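Local coordinates for protein endo-beta-N-acetylglucosaminidase F1 (Bacteroides thetaiotaomicron VPI-5482, PDB 6TCV) that hydrolyses high-mannose N-glycans, probably cutting between the two N-acetylglucosamine units of the chitobiose core, at residues Arg214-Leu227 / Asp267-Leu281. The protein carries 2 engineered substitutions. Sequence-based numbering, arbitrary orientation.
Sequences RPRVQCNPNVQYLL and DFAREVAQYCKAYNL. With MAN (alpha-D-mannopyranose), chain B; MAN (alpha-D-mannopyranose), chain C.
V217 N donates to E271 OE2 at 2.9 Å, meeting the oxygen from above the carboxylate plane. E271 reaches the strand with CG anti to its backbone N (chi1 -172°). Its other oxygen, OE1, lies 3.3 Å from R214 NH1, a salt bridge of charge alone. V217 CG1 sits over one face of the Y275 ring, and V217 CG2 packs on F268 CE1 at 3.7 Å. C219 SG approaches the Y275 ring obliquely. Y279 lays its ring face against L227, whose CB stands 3.7 Å from the ring centroid. An alanine in place of Y279 would probably leave L227 without this cover and open a gap beside it. Water 2 joins V217 O, E271 OE2 and Y275 OH; water 3 links Y275 OH to Q224 OE1, while Q224 NE2 donates to D228 OD1. N220 is the N-cap of helix 221-228, its OD1 taking V223 N, while ND2 donates to O3 of the chain C mannose. N280 is the C-prime residue of the Schellman motif that ends helix 262-278. That helix packs on helix 306-319, where F268 meets L312, and covers edge strand 214-218, paired antiparallel with 198-209 in a mostly parallel sheet consistent with this family's beta/alpha barrel.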
loop_
_atom_site.group_PDB
_atom_site.type_symbol
_atom_site.label_atom_id
_atom_site.label_comp_id
_atom_site.label_asym_id
_atom_site.label_seq_id
_atom_site.Cartn_x
_atom_site.Cartn_y
_atom_site.Cartn_z
ATOM N N ARG A 214 2.011 26.964 3.043
ATOM C CA ARG A 214 2.615 25.651 2.872
ATOM C C ARG A 214 1.766 24.766 1.976
ATOM O O ARG A 214 0.552 24.979 1.862
ATOM C CB ARG A 214 2.950 24.970 4.181
ATOM C CG ARG A 214 1.746 24.722 4.967
ATOM C CD ARG A 214 2.192 24.033 6.286
ATOM N NE ARG A 214 2.189 22.561 6.187
ATOM C CZ ARG A 214 2.442 21.718 7.203
ATOM N NH1 ARG A 214 2.417 20.355 7.038
ATOM N NH2 ARG A 214 2.741 22.244 8.390
ATOM N N PRO A 215 2.337 23.699 1.420
ATOM C CA PRO A 215 1.501 22.690 0.767
ATOM C C PRO A 215 0.569 22.020 1.762
ATOM O O PRO A 215 0.857 21.933 2.947
ATOM C CB PRO A 215 2.539 21.667 0.253
ATOM C CG PRO A 215 3.868 22.445 0.255
ATOM C CD PRO A 215 3.782 23.369 1.362
ATOM N N ARG A 216 -0.550 21.496 1.269
ATOM C CA ARG A 216 -1.457 20.705 2.096
ATOM C C ARG A 216 -2.082 19.613 1.240
ATOM O O ARG A 216 -2.109 19.680 0.004
ATOM C CB ARG A 216 -2.583 21.596 2.631
ATOM C CG ARG A 216 -3.567 22.128 1.563
ATOM C CD ARG A 216 -4.931 22.756 2.055
ATOM N NE ARG A 216 -5.682 21.890 2.933
ATOM C CZ ARG A 216 -6.399 22.271 3.963
ATOM N NH1 ARG A 216 -6.482 23.557 4.275
ATOM N NH2 ARG A 216 -7.061 21.366 4.673
ATOM N N VAL A 217 -2.607 18.609 1.941
ATOM C CA VAL A 217 -3.571 17.693 1.342
ATOM C C VAL A 217 -4.863 18.478 1.198
ATOM O O VAL A 217 -5.396 19.040 2.174
ATOM C CB VAL A 217 -3.771 16.482 2.254
ATOM C CG1 VAL A 217 -4.855 15.551 1.728
ATOM C CG2 VAL A 217 -2.479 15.736 2.430
ATOM N N GLN A 218 -5.390 18.510 -0.016
ATOM C CA GLN A 218 -6.628 19.192 -0.322
ATOM C C GLN A 218 -7.580 18.157 -0.884
ATOM O O GLN A 218 -7.304 17.547 -1.930
ATOM C CB GLN A 218 -6.356 20.318 -1.334
ATOM C CG GLN A 218 -7.634 21.085 -1.729
ATOM C CD GLN A 218 -7.393 22.209 -2.734
ATOM O OE1 GLN A 218 -6.714 23.181 -2.412
ATOM N NE2 GLN A 218 -7.983 22.106 -3.906
ATOM N N CYS A 219 -8.738 18.026 -0.257
ATOM C CA CYS A 219 -9.709 16.995 -0.615
ATOM C C CYS A 219 -10.892 17.685 -1.258
ATOM O O CYS A 219 -11.521 18.578 -0.672
ATOM C CB CYS A 219 -10.175 16.266 0.653
ATOM S SG CYS A 219 -8.862 15.241 1.374
ATOM N N ASN A 220 -11.220 17.270 -2.471
ATOM C CA ASN A 220 -12.409 17.753 -3.152
ATOM C C ASN A 220 -13.646 17.239 -2.433
ATOM O O ASN A 220 -13.564 16.392 -1.531
ATOM C CB ASN A 220 -12.372 17.442 -4.652
ATOM C CG ASN A 220 -12.588 15.990 -4.956
ATOM O OD1 ASN A 220 -13.510 15.351 -4.427
ATOM N ND2 ASN A 220 -11.848 15.478 -5.938
ATOM N N PRO A 221 -14.818 17.751 -2.771
ATOM C CA PRO A 221 -15.994 17.357 -1.970
ATOM C C PRO A 221 -16.320 15.883 -2.001
ATOM O O PRO A 221 -16.858 15.340 -1.021
ATOM C CB PRO A 221 -17.139 18.196 -2.553
ATOM C CG PRO A 221 -16.453 19.398 -3.148
ATOM C CD PRO A 221 -15.146 18.848 -3.704
ATOM N N ASN A 222 -15.983 15.163 -3.066
ATOM C CA ASN A 222 -16.235 13.741 -3.118
ATOM C C ASN A 222 -15.282 12.964 -2.228
ATOM O O ASN A 222 -15.695 12.025 -1.511
ATOM C CB ASN A 222 -16.121 13.299 -4.559
ATOM C CG ASN A 222 -17.103 13.996 -5.455
ATOM O OD1 ASN A 222 -18.305 14.071 -5.176
ATOM N ND2 ASN A 222 -16.580 14.636 -6.489
ATOM N N VAL A 223 -13.990 13.297 -2.276
ATOM C CA VAL A 223 -13.025 12.687 -1.378
ATOM C C VAL A 223 -13.393 12.986 0.075
ATOM O O VAL A 223 -13.395 12.090 0.935
ATOM C CB VAL A 223 -11.595 13.150 -1.737
ATOM C CG1 VAL A 223 -10.593 12.647 -0.748
ATOM C CG2 VAL A 223 -11.215 12.685 -3.112
ATOM N N GLN A 224 -13.694 14.237 0.359
ATOM C CA GLN A 224 -14.004 14.626 1.728
ATOM C C GLN A 224 -15.230 13.886 2.231
ATOM O O GLN A 224 -15.276 13.473 3.395
ATOM C CB GLN A 224 -14.169 16.132 1.817
ATOM C CG GLN A 224 -14.243 16.639 3.292
ATOM C CD GLN A 224 -12.908 16.399 3.984
ATOM O OE1 GLN A 224 -11.873 16.844 3.509
ATOM N NE2 GLN A 224 -12.926 15.744 5.146
ATOM N N TYR A 225 -16.242 13.689 1.369
ATOM C CA TYR A 225 -17.444 12.977 1.785
ATOM C C TYR A 225 -17.095 11.540 2.183
ATOM O O TYR A 225 -17.600 11.023 3.183
ATOM C CB TYR A 225 -18.454 12.940 0.634
ATOM C CG TYR A 225 -19.779 12.386 1.085
ATOM C CD1 TYR A 225 -20.033 11.032 1.035
ATOM C CD2 TYR A 225 -20.792 13.237 1.519
ATOM C CE1 TYR A 225 -21.222 10.538 1.438
ATOM C CE2 TYR A 225 -22.011 12.726 1.893
ATOM C CZ TYR A 225 -22.204 11.391 1.860
ATOM O OH TYR A 225 -23.439 10.895 2.276
ATOM N N LEU A 226 -16.226 10.848 1.418
ATOM C CA LEU A 226 -15.847 9.496 1.794
ATOM C C LEU A 226 -15.134 9.467 3.129
ATOM O O LEU A 226 -15.407 8.606 3.961
ATOM C CB LEU A 226 -14.925 8.864 0.750
ATOM C CG LEU A 226 -15.510 8.439 -0.580
ATOM C CD1 LEU A 226 -14.422 7.945 -1.499
ATOM C CD2 LEU A 226 -16.561 7.395 -0.345
ATOM N N LEU A 227 -14.182 10.391 3.352
ATOM C CA LEU A 227 -13.453 10.410 4.626
ATOM C C LEU A 227 -14.404 10.694 5.761
ATOM O O LEU A 227 -14.344 10.055 6.825
ATOM C CB LEU A 227 -12.319 11.422 4.587
ATOM C CG LEU A 227 -11.266 11.128 3.509
ATOM C CD1 LEU A 227 -10.253 12.280 3.471
ATOM C CD2 LEU A 227 -10.541 9.813 3.744
ATOM N N ASP A 267 7.297 17.550 5.989
ATOM C CA ASP A 267 6.019 17.993 6.549
ATOM C C ASP A 267 4.852 17.379 5.797
ATOM O O ASP A 267 3.875 16.956 6.411
ATOM C CB ASP A 267 5.917 19.518 6.557
ATOM C CG ASP A 267 6.945 20.165 7.425
ATOM O OD1 ASP A 267 7.585 19.555 8.269
ATOM O OD2 ASP A 267 6.851 21.467 7.507
ATOM N N PHE A 268 4.928 17.325 4.462
ATOM C CA PHE A 268 3.802 16.784 3.716
ATOM C C PHE A 268 3.653 15.299 4.002
ATOM O O PHE A 268 2.515 14.815 4.182
ATOM C CB PHE A 268 3.999 17.060 2.219
ATOM C CG PHE A 268 2.810 16.687 1.395
ATOM C CD1 PHE A 268 1.638 17.438 1.446
ATOM C CD2 PHE A 268 2.826 15.535 0.634
ATOM C CE1 PHE A 268 0.549 17.043 0.695
ATOM C CE2 PHE A 268 1.745 15.154 -0.082
ATOM C CZ PHE A 268 0.608 15.917 -0.037
ATOM N N ALA A 269 4.779 14.578 4.116
ATOM C CA ALA A 269 4.729 13.164 4.481
ATOM C C ALA A 269 4.037 12.966 5.816
ATOM O O ALA A 269 3.213 12.048 5.973
ATOM C CB ALA A 269 6.153 12.644 4.591
ATOM N N ARG A 270 4.333 13.829 6.784
ATOM C CA ARG A 270 3.743 13.731 8.112
ATOM C C ARG A 270 2.254 14.061 8.079
ATOM O O ARG A 270 1.473 13.447 8.802
ATOM C CB ARG A 270 4.557 14.582 9.101
ATOM C CG ARG A 270 5.947 13.961 9.254
ATOM C CD ARG A 270 7.005 14.876 9.804
ATOM N NE ARG A 270 8.306 14.222 9.511
ATOM C CZ ARG A 270 9.485 14.696 9.851
ATOM N NH1 ARG A 270 9.556 15.825 10.514
ATOM N NH2 ARG A 270 10.599 14.037 9.541
ATOM N N GLU A 271 1.841 14.975 7.186
ATOM C CA GLU A 271 0.410 15.252 7.004
ATOM C C GLU A 271 -0.317 14.066 6.382
ATOM O O GLU A 271 -1.422 13.706 6.826
ATOM C CB GLU A 271 0.255 16.520 6.165
ATOM C CG GLU A 271 -1.173 16.983 6.082
ATOM C CD GLU A 271 -1.304 18.378 5.575
ATOM O OE1 GLU A 271 -0.585 19.276 6.126
ATOM O OE2 GLU A 271 -2.243 18.673 4.811
ATOM N N VAL A 272 0.296 13.447 5.369
ATOM C CA VAL A 272 -0.303 12.262 4.778
ATOM C C VAL A 272 -0.452 11.160 5.825
ATOM O O VAL A 272 -1.501 10.505 5.899
ATOM C CB VAL A 272 0.532 11.809 3.578
ATOM C CG1 VAL A 272 0.138 10.400 3.100
ATOM C CG2 VAL A 272 0.416 12.796 2.434
ATOM N N ALA A 273 0.579 10.913 6.637
ATOM C CA ALA A 273 0.477 9.904 7.667
ATOM C C ALA A 273 -0.632 10.247 8.631
ATOM O O ALA A 273 -1.317 9.355 9.146
ATOM C CB ALA A 273 1.825 9.744 8.376
ATOM N N GLN A 274 -0.793 11.542 8.974
ATOM C CA GLN A 274 -1.851 11.937 9.899
ATOM C C GLN A 274 -3.212 11.625 9.307
ATOM O O GLN A 274 -4.100 11.157 10.029
ATOM C CB GLN A 274 -1.702 13.438 10.187
ATOM C CG GLN A 274 -2.622 13.910 11.295
ATOM C CD GLN A 274 -4.013 14.210 10.866
ATOM O OE1 GLN A 274 -4.231 14.702 9.775
ATOM N NE2 GLN A 274 -4.981 13.939 11.755
ATOM N N TYR A 275 -3.397 11.882 8.019
ATOM C CA TYR A 275 -4.664 11.503 7.367
ATOM C C TYR A 275 -4.904 9.998 7.482
ATOM O O TYR A 275 -6.016 9.550 7.771
ATOM C CB TYR A 275 -4.678 11.908 5.871
ATOM C CG TYR A 275 -5.257 13.260 5.599
ATOM C CD1 TYR A 275 -4.541 14.396 5.861
ATOM C CD2 TYR A 275 -6.530 13.378 5.030
ATOM C CE1 TYR A 275 -5.088 15.659 5.628
ATOM C CE2 TYR A 275 -7.068 14.597 4.788
ATOM C CZ TYR A 275 -6.341 15.716 5.075
ATOM O OH TYR A 275 -6.868 16.994 4.833
ATOM N N CYS A 276 -3.868 9.192 7.247
ATOM C CA CYS A 276 -4.047 7.742 7.264
ATOM C C CYS A 276 -4.342 7.255 8.656
ATOM O O CYS A 276 -5.064 6.249 8.817
ATOM C CB CYS A 276 -2.797 7.063 6.655
ATOM S SG CYS A 276 -2.629 7.299 4.880
ATOM N N LYS A 277 -3.810 7.899 9.676
ATOM C CA LYS A 277 -4.125 7.547 11.045
ATOM C C LYS A 277 -5.545 7.995 11.404
ATOM O O LYS A 277 -6.356 7.220 11.929
ATOM C CB LYS A 277 -3.102 8.205 11.987
ATOM C CG LYS A 277 -3.315 7.837 13.448
ATOM C CD LYS A 277 -2.309 8.563 14.314
ATOM C CE LYS A 277 -2.758 8.683 15.754
ATOM N NZ LYS A 277 -2.565 7.373 16.392
ATOM N N ALA A 278 -5.885 9.241 11.132
ATOM C CA ALA A 278 -7.178 9.788 11.565
ATOM C C ALA A 278 -8.336 9.061 10.930
ATOM O O ALA A 278 -9.379 8.882 11.571
ATOM C CB ALA A 278 -7.232 11.293 11.236
ATOM N N TYR A 279 -8.201 8.669 9.677
ATOM C CA TYR A 279 -9.287 8.033 8.941
ATOM C C TYR A 279 -9.130 6.516 8.872
ATOM O O TYR A 279 -9.924 5.846 8.201
ATOM C CB TYR A 279 -9.487 8.637 7.569
ATOM C CG TYR A 279 -9.854 10.114 7.614
ATOM C CD1 TYR A 279 -11.104 10.511 8.116
ATOM C CD2 TYR A 279 -8.986 11.115 7.223
ATOM C CE1 TYR A 279 -11.482 11.846 8.141
ATOM C CE2 TYR A 279 -9.376 12.490 7.268
ATOM C CZ TYR A 279 -10.602 12.814 7.737
ATOM O OH TYR A 279 -10.963 14.146 7.760
ATOM N N ASN A 280 -8.150 5.971 9.585
ATOM C CA ASN A 280 -7.954 4.517 9.688
ATOM C C ASN A 280 -7.848 3.900 8.288
ATOM O O ASN A 280 -8.657 3.042 7.883
ATOM C CB ASN A 280 -9.038 3.886 10.569
ATOM C CG ASN A 280 -8.684 2.500 11.094
ATOM O OD1 ASN A 280 -7.539 2.037 11.073
ATOM N ND2 ASN A 280 -9.713 1.836 11.643
ATOM N N LEU A 281 -6.848 4.367 7.535
ATOM C CA LEU A 281 -6.542 3.897 6.194
ATOM C C LEU A 281 -5.238 3.111 6.215
ATOM O O LEU A 281 -4.528 3.074 7.223
ATOM C CB LEU A 281 -6.461 5.037 5.188
ATOM C CG LEU A 281 -7.667 5.983 5.193
ATOM C CD1 LEU A 281 -7.445 7.050 4.149
ATOM C CD2 LEU A 281 -8.947 5.166 4.868
HETATM C C1 MAN B . -12.440 17.626 -8.648
HETATM C C2 MAN B . -13.839 17.174 -8.250
HETATM C C3 MAN B . -14.686 16.899 -9.488
HETATM C C4 MAN B . -14.677 18.110 -10.407
HETATM C C5 MAN B . -13.227 18.424 -10.755
HETATM C C6 MAN B . -13.084 19.655 -11.609
HETATM O O2 MAN B . -14.426 18.189 -7.422
HETATM O O3 MAN B . -15.994 16.549 -9.070
HETATM O O4 MAN B . -15.381 17.831 -11.616
HETATM O O5 MAN B . -12.512 18.708 -9.547
HETATM O O6 MAN B . -11.711 19.802 -12.033
HETATM C C1 MAN C . -10.134 16.165 -10.952
HETATM C C2 MAN C . -10.390 16.843 -9.612
HETATM C C3 MAN C . -9.335 16.378 -8.623
HETATM C C4 MAN C . -9.277 14.858 -8.533
HETATM C C5 MAN C . -9.126 14.230 -9.915
HETATM C C6 MAN C . -9.323 12.727 -9.905
HETATM O O2 MAN C . -11.737 16.517 -9.202
HETATM O O3 MAN C . -9.650 16.890 -7.327
HETATM O O4 MAN C . -8.124 14.465 -7.791
HETATM O O5 MAN C . -10.145 14.759 -10.798
HETATM O O6 MAN C . -9.234 12.211 -11.248
HETATM O O HOH W 1 -0.591 21.763 5.379
HETATM O O HOH W 2 -5.327 18.963 5.009
HETATM O O HOH W 3 -9.568 17.593 4.281
#